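Local coordinates for hypothetical protein lpg0944 (Legionella pneumophila subsp. pneumophila str. Philadelphia 1, PDB 4RXV) that is of unknown function but carries in this N-terminal fragment a RavJ-type domain of the cysteine-peptidase clan CA, consistent with a peptidase-like effector, at residues Gln10-Leu13 against Lys14-Gln17; Val23-Ile26 against Gly27-His31. All coordinates share one frame; numbering follows the deposited sequence. Where two conformers were deposited one is given.

Contact 1: Gln10-Leu13 against Lys14-Gln17; sequences QERL and KQEQ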
# COMPACT_ATOMS: atom_id res chain seq x y z
N GLN A 10 10.43 -7.24 0.19
CA GLN A 10 9.74 -7.27 -1.09
C GLN A 10 9.05 -8.61 -1.32
O GLN A 10 7.92 -8.67 -1.79
CB GLN A 10 10.72 -6.97 -2.22
CG GLN A 10 10.12 -6.93 -3.60
CD GLN A 10 11.13 -6.51 -4.61
OE1 GLN A 10 11.26 -5.33 -4.95
NE2 GLN A 10 11.92 -7.45 -5.05
N GLU A 11 9.72 -9.70 -0.96
CA GLU A 11 9.11 -11.02 -1.09
C GLU A 11 7.85 -11.14 -0.25
O GLU A 11 6.84 -11.66 -0.71
CB GLU A 11 10.11 -12.12 -0.74
CG GLU A 11 11.16 -12.34 -1.82
CD GLU A 11 10.55 -12.68 -3.20
OE1 GLU A 11 9.54 -13.44 -3.23
OE2 GLU A 11 11.05 -12.17 -4.25
N ARG A 12 7.88 -10.63 0.98
CA ARG A 12 6.70 -10.66 1.85
C ARG A 12 5.54 -9.88 1.19
O ARG A 12 4.39 -10.31 1.25
CB ARG A 12 7.02 -10.05 3.21
CG ARG A 12 5.80 -9.86 4.11
CD ARG A 12 5.14 -11.19 4.49
NE ARG A 12 3.94 -11.01 5.29
CZ ARG A 12 2.72 -10.92 4.79
NH1 ARG A 12 2.52 -10.94 3.48
NH2 ARG A 12 1.70 -10.79 5.61
N LEU A 13 5.83 -8.74 0.58
CA LEU A 13 4.80 -7.95 -0.08
C LEU A 13 4.31 -8.64 -1.36
O LEU A 13 3.11 -8.56 -1.67
CB LEU A 13 5.36 -6.56 -0.38
CG LEU A 13 5.64 -5.71 0.86
CD1 LEU A 13 6.59 -4.57 0.55
CD2 LEU A 13 4.34 -5.16 1.47
N LYS A 14 5.19 -9.32 -2.08
CA LYS A 14 4.78 -10.08 -3.25
C LYS A 14 3.76 -11.17 -2.89
O LYS A 14 2.88 -11.49 -3.68
CB LYS A 14 6.00 -10.66 -3.98
CG LYS A 14 6.77 -9.64 -4.76
CD LYS A 14 8.11 -10.12 -5.26
CE LYS A 14 8.01 -11.31 -6.15
NZ LYS A 14 9.34 -11.64 -6.70
N GLN A 15 3.86 -11.74 -1.69
CA GLN A 15 2.92 -12.76 -1.25
C GLN A 15 1.49 -12.25 -1.23
O GLN A 15 0.57 -13.06 -1.27
CB GLN A 15 3.30 -13.30 0.12
CG GLN A 15 4.58 -14.10 0.11
CD GLN A 15 5.00 -14.53 1.49
OE1 GLN A 15 5.88 -13.95 2.08
NE2 GLN A 15 4.37 -15.57 1.99
N GLU A 16 1.28 -10.93 -1.15
CA GLU A 16 -0.06 -10.39 -1.10
C GLU A 16 -0.75 -10.35 -2.45
O GLU A 16 -1.94 -10.11 -2.52
CB GLU A 16 -0.04 -8.99 -0.46
CG GLU A 16 0.40 -9.04 0.98
CD GLU A 16 -0.46 -9.97 1.80
OE1 GLU A 16 -1.66 -9.69 1.97
OE2 GLU A 16 0.05 -11.01 2.26
N GLN A 17 0.01 -10.59 -3.51
CA GLN A 17 -0.55 -10.62 -4.88
C GLN A 17 -1.37 -9.36 -5.17
O GLN A 17 -2.52 -9.42 -5.64
CB GLN A 17 -1.36 -11.90 -5.12
CG GLN A 17 -0.48 -13.15 -5.00
CD GLN A 17 0.60 -13.21 -6.08
OE1 GLN A 17 0.27 -13.23 -7.26
NE2 GLN A 17 1.86 -13.33 -5.68
O HOH W 1 -1.21 -10.59 4.96
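Glu16 OE2 is gripped by Arg12 NH1, by the backbone N of Tyr224 and, weakly, by a bridging water, just past the C-terminal end of helix 6-14. The Arg12-Glu16 pair is an i to i+4 salt bridge: NH1 lies 2.8 Å from OE2, with a nearly straight N-H...O angle of 168°. The oxygen sits in the guanidinium plane, at its edge, yet NH1 comes to it from above the carboxylate plane, the two flat groups being turned 61° apart. The bend at chi2 (64°) turns the arginine chain so that the guanidinium runs on toward the C-terminal end of the helix, to Glu16. Arg12 NH2 donates to the same water at 3.0 Å, which ties a second guanidinium nitrogen to OE2, while Glu16 OE1 accepts a hydrogen bond from Asn85 ND2. The side chain of Gln15 crosses that of Arg12 at about a right angle.

The backbone leaves the helix here. Lys14 N still makes the alpha-helical bond to Gln10 O, at 2.8 Å, whereas Glu16 N reaches Leu13 O in the tighter i to i+3 pattern. A type I turn over Lys14-Gln17 follows, and Gln17 departs with positive phi. On another side of the helix, Glu11 and Lys14 lie side by side, and Lys14 NZ meets the syn side of Glu11 OE2 at 3.0 Å.

Contact 2: Val23-Ile26 against Gly27-His31; sequences VADI and GNFPH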
# COMPACT_ATOMS: atom_id res chain seq x y z
N VAL A 23 -8.89 -2.73 -8.74
CA VAL A 23 -8.46 -1.36 -8.52
C VAL A 23 -9.64 -0.50 -8.99
O VAL A 23 -9.84 -0.28 -10.20
CB VAL A 23 -7.16 -1.02 -9.26
CG1 VAL A 23 -6.76 0.39 -9.00
CG2 VAL A 23 -6.05 -1.96 -8.82
N ALA A 24 -10.44 -0.01 -8.04
CA ALA A 24 -11.75 0.56 -8.36
C ALA A 24 -11.68 1.89 -9.11
O ALA A 24 -12.66 2.28 -9.75
CB ALA A 24 -12.57 0.71 -7.08
N ASP A 25 -10.52 2.55 -9.07
CA ASP A 25 -10.34 3.84 -9.73
C ASP A 25 -9.40 3.73 -10.93
O ASP A 25 -8.89 4.74 -11.39
CB ASP A 25 -9.83 4.90 -8.75
CG ASP A 25 -8.55 4.51 -8.05
OD1 ASP A 25 -8.02 3.40 -8.27
OD2 ASP A 25 -8.09 5.34 -7.24
N ILE A 26 -9.19 2.52 -11.45
CA ILE A 26 -8.26 2.32 -12.56
C ILE A 26 -8.61 3.22 -13.74
O ILE A 26 -7.72 3.73 -14.41
CB ILE A 26 -8.20 0.82 -12.94
CG1 ILE A 26 -7.13 0.55 -13.98
CG2 ILE A 26 -9.56 0.30 -13.39
CD1 ILE A 26 -6.65 -0.88 -13.96
N GLY A 27 -9.90 3.43 -14.00
CA GLY A 27 -10.34 4.24 -15.12
C GLY A 27 -10.04 5.72 -14.97
O GLY A 27 -10.07 6.45 -15.94
N ASN A 28 -9.81 6.17 -13.74
CA ASN A 28 -9.50 7.57 -13.49
C ASN A 28 -8.03 7.90 -13.70
O ASN A 28 -7.65 9.07 -13.78
CB ASN A 28 -9.87 7.95 -12.06
CG ASN A 28 -11.36 8.00 -11.82
OD1 ASN A 28 -12.13 7.26 -12.44
ND2 ASN A 28 -11.78 8.87 -10.92
N PHE A 29 -7.19 6.87 -13.80
CA PHE A 29 -5.74 7.09 -13.87
C PHE A 29 -5.06 6.30 -15.00
O PHE A 29 -4.12 5.53 -14.77
CB PHE A 29 -5.11 6.70 -12.53
CG PHE A 29 -5.53 7.55 -11.35
CD1 PHE A 29 -4.83 8.69 -11.02
CD2 PHE A 29 -6.60 7.16 -10.56
CE1 PHE A 29 -5.18 9.45 -9.92
CE2 PHE A 29 -6.96 7.92 -9.46
CZ PHE A 29 -6.25 9.07 -9.14
N PRO A 30 -5.51 6.48 -16.25
CA PRO A 30 -4.88 5.74 -17.35
C PRO A 30 -3.38 6.04 -17.46
O PRO A 30 -2.59 5.21 -17.93
CB PRO A 30 -5.66 6.24 -18.58
CG PRO A 30 -6.18 7.59 -18.19
CD PRO A 30 -6.52 7.43 -16.73
N HIS A 31 -2.99 7.24 -17.07
CA HIS A 31 -1.59 7.66 -17.12
C HIS A 31 -0.71 6.97 -16.07
O HIS A 31 0.53 7.07 -16.16
CB HIS A 31 -1.49 9.17 -16.96
CG HIS A 31 -2.25 9.71 -15.80
ND1 HIS A 31 -3.63 9.68 -15.74
CD2 HIS A 31 -1.82 10.36 -14.69
CE1 HIS A 31 -4.00 10.24 -14.60
NE2 HIS A 31 -2.93 10.68 -13.96
O HOH W 2 -12.39 3.11 -12.52
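A type I turn runs into a short 3-10 segment, carrying the backbone from Val23-Ile26 into Gly27-His31. Ile26 N on Val23 O closes the turn; beyond it Asn28 N bonds to Asp25 O at 2.9 Å, and Phe29 N to Ile26 O at 3.2 Å. The last two donors stand well above the planes of the carbonyls they meet, as the tight winding of i to i+3 bonds brings about. A water links Ala24 O to Gly27 N, at 2.9 Å from each, in place of the i to i+3 bond that the pair, 5.2 Å apart, does not make directly.

The side-chain contact joins Asp25 to Phe29. The backbone Asp25 O sits in the ring plane, at the edge, 3.4 Å from Phe29 CD2. The carboxylate and ring planes are 72° apart. Asp25 CG lies between its own backbone N and carbonyl carbon (chi1 57°), a torsion that brings OD2 within 3.6 Å of Phe29 CE2 from outside the ring plane. Its oxygens are held from beyond the loop, OD2 by Cys102 N and OD1 by Trp173 NE1, and Phe29 also meets Trp173 edge-to-face. Ile26 instead packs on Ser42 and Tyr46 of helix 37-50.

In-plane Asp25 O probably meets the weakly positive C-H rim at CD2. Such an attraction is modest, and the two directional bonds to OD1 and OD2 probably do more to fix the carboxylate's orientation.

In the fold
The contacts follow in series along the N-terminal part of the chain, contact 1 at the end of helix 6-14 and contact 2 in the loop between strand 22-23 and helix 37-50. Their centres are 22 Å apart and their nearest atoms about 9 Å, so they do not touch. A short link, residues 18-22, leads from one to the other and ends in strand 22-23, whose Val23 already belongs to contact 2. This outer strand of the three-stranded mixed sheet pairs in parallel with strand 95-100. Helix 105-114 packs against Arg12, Leu13 and Glu16 of contact 1, whereas contact 2 lies at the surface beside Cys102 and Trp173. Both lie in the peptidase-like RavJ domain, with bond partners on strand 95-100: Arg98 for residues 14-17, Ser100 for residues 23-26.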